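Local coordinates for single-stranded DNA-binding protein (Thermus aquaticus, PDB 2IHF) that binds single-stranded DNA and probably recruits partner proteins to it during replication, recombination and repair, at residues 80-85 with 97-102. The protein carries 1 engineered substitution. Numbering follows the deposited sequence.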
ATOM      1  N   GLY A  80      -9.284  -0.096  -2.480  1.00 15.84           N
ATOM      2  CA  GLY A  80     -10.413  -0.864  -2.013  1.00 25.60           C
ATOM      3  C   GLY A  80      -9.941  -2.165  -1.406  1.00 22.92           C
ATOM      4  O   GLY A  80      -8.859  -2.242  -0.823  1.00 17.61           O
ATOM      5  N   ARG A  81     -10.762  -3.195  -1.552  1.00 20.15           N
ATOM      6  CA  ARG A  81     -10.441  -4.494  -1.016  1.00 26.27           C
ATOM      7  C   ARG A  81     -11.047  -5.602  -1.854  1.00 27.43           C
ATOM      8  O   ARG A  81     -11.962  -5.374  -2.640  1.00 21.32           O
ATOM      9  CB  ARG A  81     -10.942  -4.588   0.421  1.00 26.35           C
ATOM     10  CG  ARG A  81     -12.446  -4.427   0.613  1.00 35.38           C
ATOM     11  CD  ARG A  81     -12.719  -3.762   1.962  1.00 42.35           C
ATOM     12  NE  ARG A  81     -11.637  -4.052   2.907  1.00 49.53           N
ATOM     13  CZ  ARG A  81     -11.346  -3.335   3.992  1.00 52.88           C
ATOM     14  NH1 ARG A  81     -12.055  -2.260   4.309  1.00 36.97           N
ATOM     15  NH2 ARG A  81     -10.314  -3.682   4.749  1.00 70.76           N
ATOM     16  N   LEU A  82     -10.517  -6.806  -1.693  1.00 19.92           N
ATOM     17  CA  LEU A  82     -11.033  -7.951  -2.426  1.00 17.54           C
ATOM     18  C   LEU A  82     -12.230  -8.520  -1.687  1.00 24.44           C
ATOM     19  O   LEU A  82     -12.200  -8.706  -0.479  1.00 35.64           O
ATOM     20  CB  LEU A  82      -9.960  -9.022  -2.565  1.00 24.99           C
ATOM     21  CG  LEU A  82      -8.736  -8.624  -3.381  1.00 25.02           C
ATOM     22  CD1 LEU A  82      -7.809  -9.831  -3.463  1.00 23.59           C
ATOM     23  CD2 LEU A  82      -9.150  -8.148  -4.777  1.00 33.10           C
ATOM     24  N   GLU A  83     -13.298  -8.773  -2.419  1.00 19.13           N
ATOM     25  CA  GLU A  83     -14.483  -9.335  -1.818  1.00 26.05           C
ATOM     26  C   GLU A  83     -14.770 -10.656  -2.520  1.00 22.94           C
ATOM     27  O   GLU A  83     -14.719 -10.755  -3.744  1.00 21.88           O
ATOM     28  CB  GLU A  83     -15.666  -8.359  -1.924  1.00 25.50           C
ATOM     29  CG  GLU A  83     -15.667  -7.272  -0.827  1.00 28.79           C
ATOM     30  CD  GLU A  83     -16.872  -6.324  -0.918  1.00 34.51           C
ATOM     31  OE1 GLU A  83     -17.898  -6.743  -1.501  1.00 41.43           O
ATOM     32  OE2 GLU A  83     -16.803  -5.177  -0.399  1.00 38.73           O
ATOM     33  N   TYR A  84     -15.032 -11.676  -1.714  1.00 19.70           N
ATOM     34  CA  TYR A  84     -15.323 -13.016  -2.198  1.00 26.13           C
ATOM     35  C   TYR A  84     -16.804 -13.262  -2.047  1.00 19.21           C
ATOM     36  O   TYR A  84     -17.394 -12.887  -1.036  1.00 24.04           O
ATOM     37  CB  TYR A  84     -14.573 -14.036  -1.352  1.00 21.67           C
ATOM     38  CG  TYR A  84     -14.958 -15.476  -1.605  1.00 20.11           C
ATOM     39  CD1 TYR A  84     -14.501 -16.152  -2.732  1.00 20.19           C
ATOM     40  CD2 TYR A  84     -15.743 -16.179  -0.688  1.00 24.95           C
ATOM     41  CE1 TYR A  84     -14.810 -17.505  -2.939  1.00 28.53           C
ATOM     42  CE2 TYR A  84     -16.059 -17.525  -0.883  1.00 30.77           C
ATOM     43  CZ  TYR A  84     -15.587 -18.182  -2.008  1.00 31.93           C
ATOM     44  OH  TYR A  84     -15.878 -19.515  -2.192  1.00 24.62           O
ATOM     45  N   ARG A  85     -17.413 -13.891  -3.042  1.00 24.93           N
ATOM     46  CA  ARG A  85     -18.832 -14.187  -2.938  1.00 29.03           C
ATOM     47  C   ARG A  85     -19.118 -15.569  -3.488  1.00 30.54           C
ATOM     48  O   ARG A  85     -18.490 -16.023  -4.444  1.00 32.00           O
ATOM     49  CB  ARG A  85     -19.681 -13.146  -3.669  1.00 34.30           C
ATOM     50  CG  ARG A  85     -21.183 -13.384  -3.493  1.00 55.66           C
ATOM     51  CD  ARG A  85     -22.045 -12.217  -3.975  1.00 64.74           C
ATOM     52  NE  ARG A  85     -23.468 -12.563  -4.014  1.00 69.05           N
ATOM     53  CZ  ARG A  85     -24.155 -13.047  -2.981  1.00 73.43           C
ATOM     54  NH1 ARG A  85     -23.554 -13.248  -1.819  1.00 85.05           N
ATOM     55  NH2 ARG A  85     -25.445 -13.332  -3.110  1.00 92.12           N
ATOM     56  N   VAL A  97     -14.324 -13.448  -6.944  1.00 27.00           N
ATOM     57  CA  VAL A  97     -13.491 -12.487  -6.219  1.00 23.92           C
ATOM     58  C   VAL A  97     -13.441 -11.199  -7.058  1.00 20.89           C
ATOM     59  O   VAL A  97     -12.953 -11.205  -8.191  1.00 24.74           O
ATOM     60  CB  VAL A  97     -12.044 -13.026  -6.002  1.00 20.98           C
ATOM     61  CG1 VAL A  97     -11.158 -11.929  -5.451  1.00 15.53           C
ATOM     62  CG2 VAL A  97     -12.060 -14.202  -5.032  1.00 19.35           C
ATOM     63  N   GLN A  98     -13.961 -10.107  -6.505  1.00 22.71           N
ATOM     64  CA  GLN A  98     -13.976  -8.822  -7.203  1.00 24.31           C
ATOM     65  C   GLN A  98     -13.381  -7.740  -6.326  1.00 21.51           C
ATOM     66  O   GLN A  98     -13.408  -7.823  -5.098  1.00 19.68           O
ATOM     67  CB  GLN A  98     -15.412  -8.390  -7.550  1.00 28.12           C
ATOM     68  CG  GLN A  98     -16.347  -8.313  -6.313  1.00 41.65           C
ATOM     69  CD  GLN A  98     -17.488  -7.290  -6.435  1.00 53.98           C
ATOM     70  OE1 GLN A  98     -18.203  -7.243  -7.438  1.00 43.40           O
ATOM     71  NE2 GLN A  98     -17.664  -6.479  -5.395  1.00 54.30           N
ATOM     72  N   VAL A  99     -12.852  -6.710  -6.965  1.00 17.56           N
ATOM     73  CA  VAL A  99     -12.313  -5.596  -6.219  1.00 18.46           C
ATOM     74  C   VAL A  99     -13.482  -4.653  -5.915  1.00 19.29           C
ATOM     75  O   VAL A  99     -14.218  -4.242  -6.808  1.00 22.74           O
ATOM     76  CB  VAL A  99     -11.240  -4.849  -7.033  1.00 17.66           C
ATOM     77  CG1 VAL A  99     -10.725  -3.663  -6.245  1.00 16.69           C
ATOM     78  CG2 VAL A  99     -10.099  -5.787  -7.378  1.00 18.22           C
ATOM     79  N   ARG A 100     -13.669  -4.351  -4.641  1.00 15.34           N
ATOM     80  CA  ARG A 100     -14.702  -3.424  -4.208  1.00 17.19           C
ATOM     81  C   ARG A 100     -13.915  -2.157  -3.903  1.00 21.99           C
ATOM     82  O   ARG A 100     -13.091  -2.147  -2.993  1.00 23.43           O
ATOM     83  CB  ARG A 100     -15.372  -3.952  -2.934  1.00 28.00           C
ATOM     84  CG  ARG A 100     -16.070  -2.901  -2.069  1.00 31.09           C
ATOM     85  CD  ARG A 100     -17.501  -2.671  -2.489  1.00 38.73           C
ATOM     86  NE  ARG A 100     -17.747  -1.253  -2.718  1.00 50.41           N
ATOM     87  CZ  ARG A 100     -17.666  -0.306  -1.788  1.00 49.51           C
ATOM     88  NH1 ARG A 100     -17.349  -0.627  -0.536  1.00 67.32           N
ATOM     89  NH2 ARG A 100     -17.873   0.972  -2.123  1.00 24.31           N
ATOM     90  N   ALA A 101     -14.131  -1.098  -4.675  1.00 15.70           N
ATOM     91  CA  ALA A 101     -13.420   0.161  -4.424  1.00 17.78           C
ATOM     92  C   ALA A 101     -14.016   0.949  -3.257  1.00 20.01           C
ATOM     93  O   ALA A 101     -15.223   1.176  -3.199  1.00 27.96           O
ATOM     94  CB  ALA A 101     -13.435   1.029  -5.677  1.00 24.61           C
ATOM     95  N   GLU A 102     -13.186   1.361  -2.311  1.00 16.08           N
ATOM     96  CA  GLU A 102     -13.707   2.157  -1.215  1.00 22.33           C
ATOM     97  C   GLU A 102     -13.844   3.577  -1.730  1.00 26.62           C
ATOM     98  O   GLU A 102     -14.779   4.281  -1.370  1.00 23.65           O
ATOM     99  CB  GLU A 102     -12.775   2.082  -0.026  1.00 27.53           C
ATOM    100  CG  GLU A 102     -12.646   0.669   0.454  1.00 38.67           C
ATOM    101  CD  GLU A 102     -11.853   0.581   1.716  1.00 46.06           C
ATOM    102  OE1 GLU A 102     -10.632   0.854   1.665  1.00 55.40           O
ATOM    103  OE2 GLU A 102     -12.457   0.250   2.760  1.00 49.83           O
TER
HETATM  104  O   HOH W   1      -7.933   0.140   1.265  1.00 43.40           O
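Arg81 and Arg100 form a hydrogen-bonded pair in an antiparallel β-hairpin of the first OB-fold domain, built from strands 75-86 and 95-107. Arg81 N donates to Arg100 O, and the return bond from Arg100 N to Arg81 O (2.8 Å) is nearly straight. Glu83 and Gln98 make the next such pair. On the sheet face of these four side chains, Glu83 lies alongside Arg100. Its CB sits 3.9 Å from Gln98 O; with CG turned beside the backbone N (chi1 -82°), the extended chain then runs along the neighbouring strand, CG and CD facing Arg100 CB, OE1 turned to Gln98 NE2 at 3.9 Å, too far for a hydrogen bond, and OE2 lying against Arg100 CB, CG and CD. The charged ends stay apart, Glu83 OE2 to Arg100 NH1 being 4.6 Å. Leu82 and Val99 occupy the other face, Leu82 CD2 meeting Val99 CG2 at 3.6 Å, and both also touch Leu201 of strand 194-203, joining the hairpin to the second OB domain. Glu102, where the chain turns, forms a salt bridge through OE2 with Arg81 NH1 (3.0 Å), the guanidinium and carboxylate planes 71° apart, while Arg81 NH2 forms a second, to Glu161 OE1. A water donates to Glu102 OE1 at 2.8 Å and, weakly, to Gly80 O.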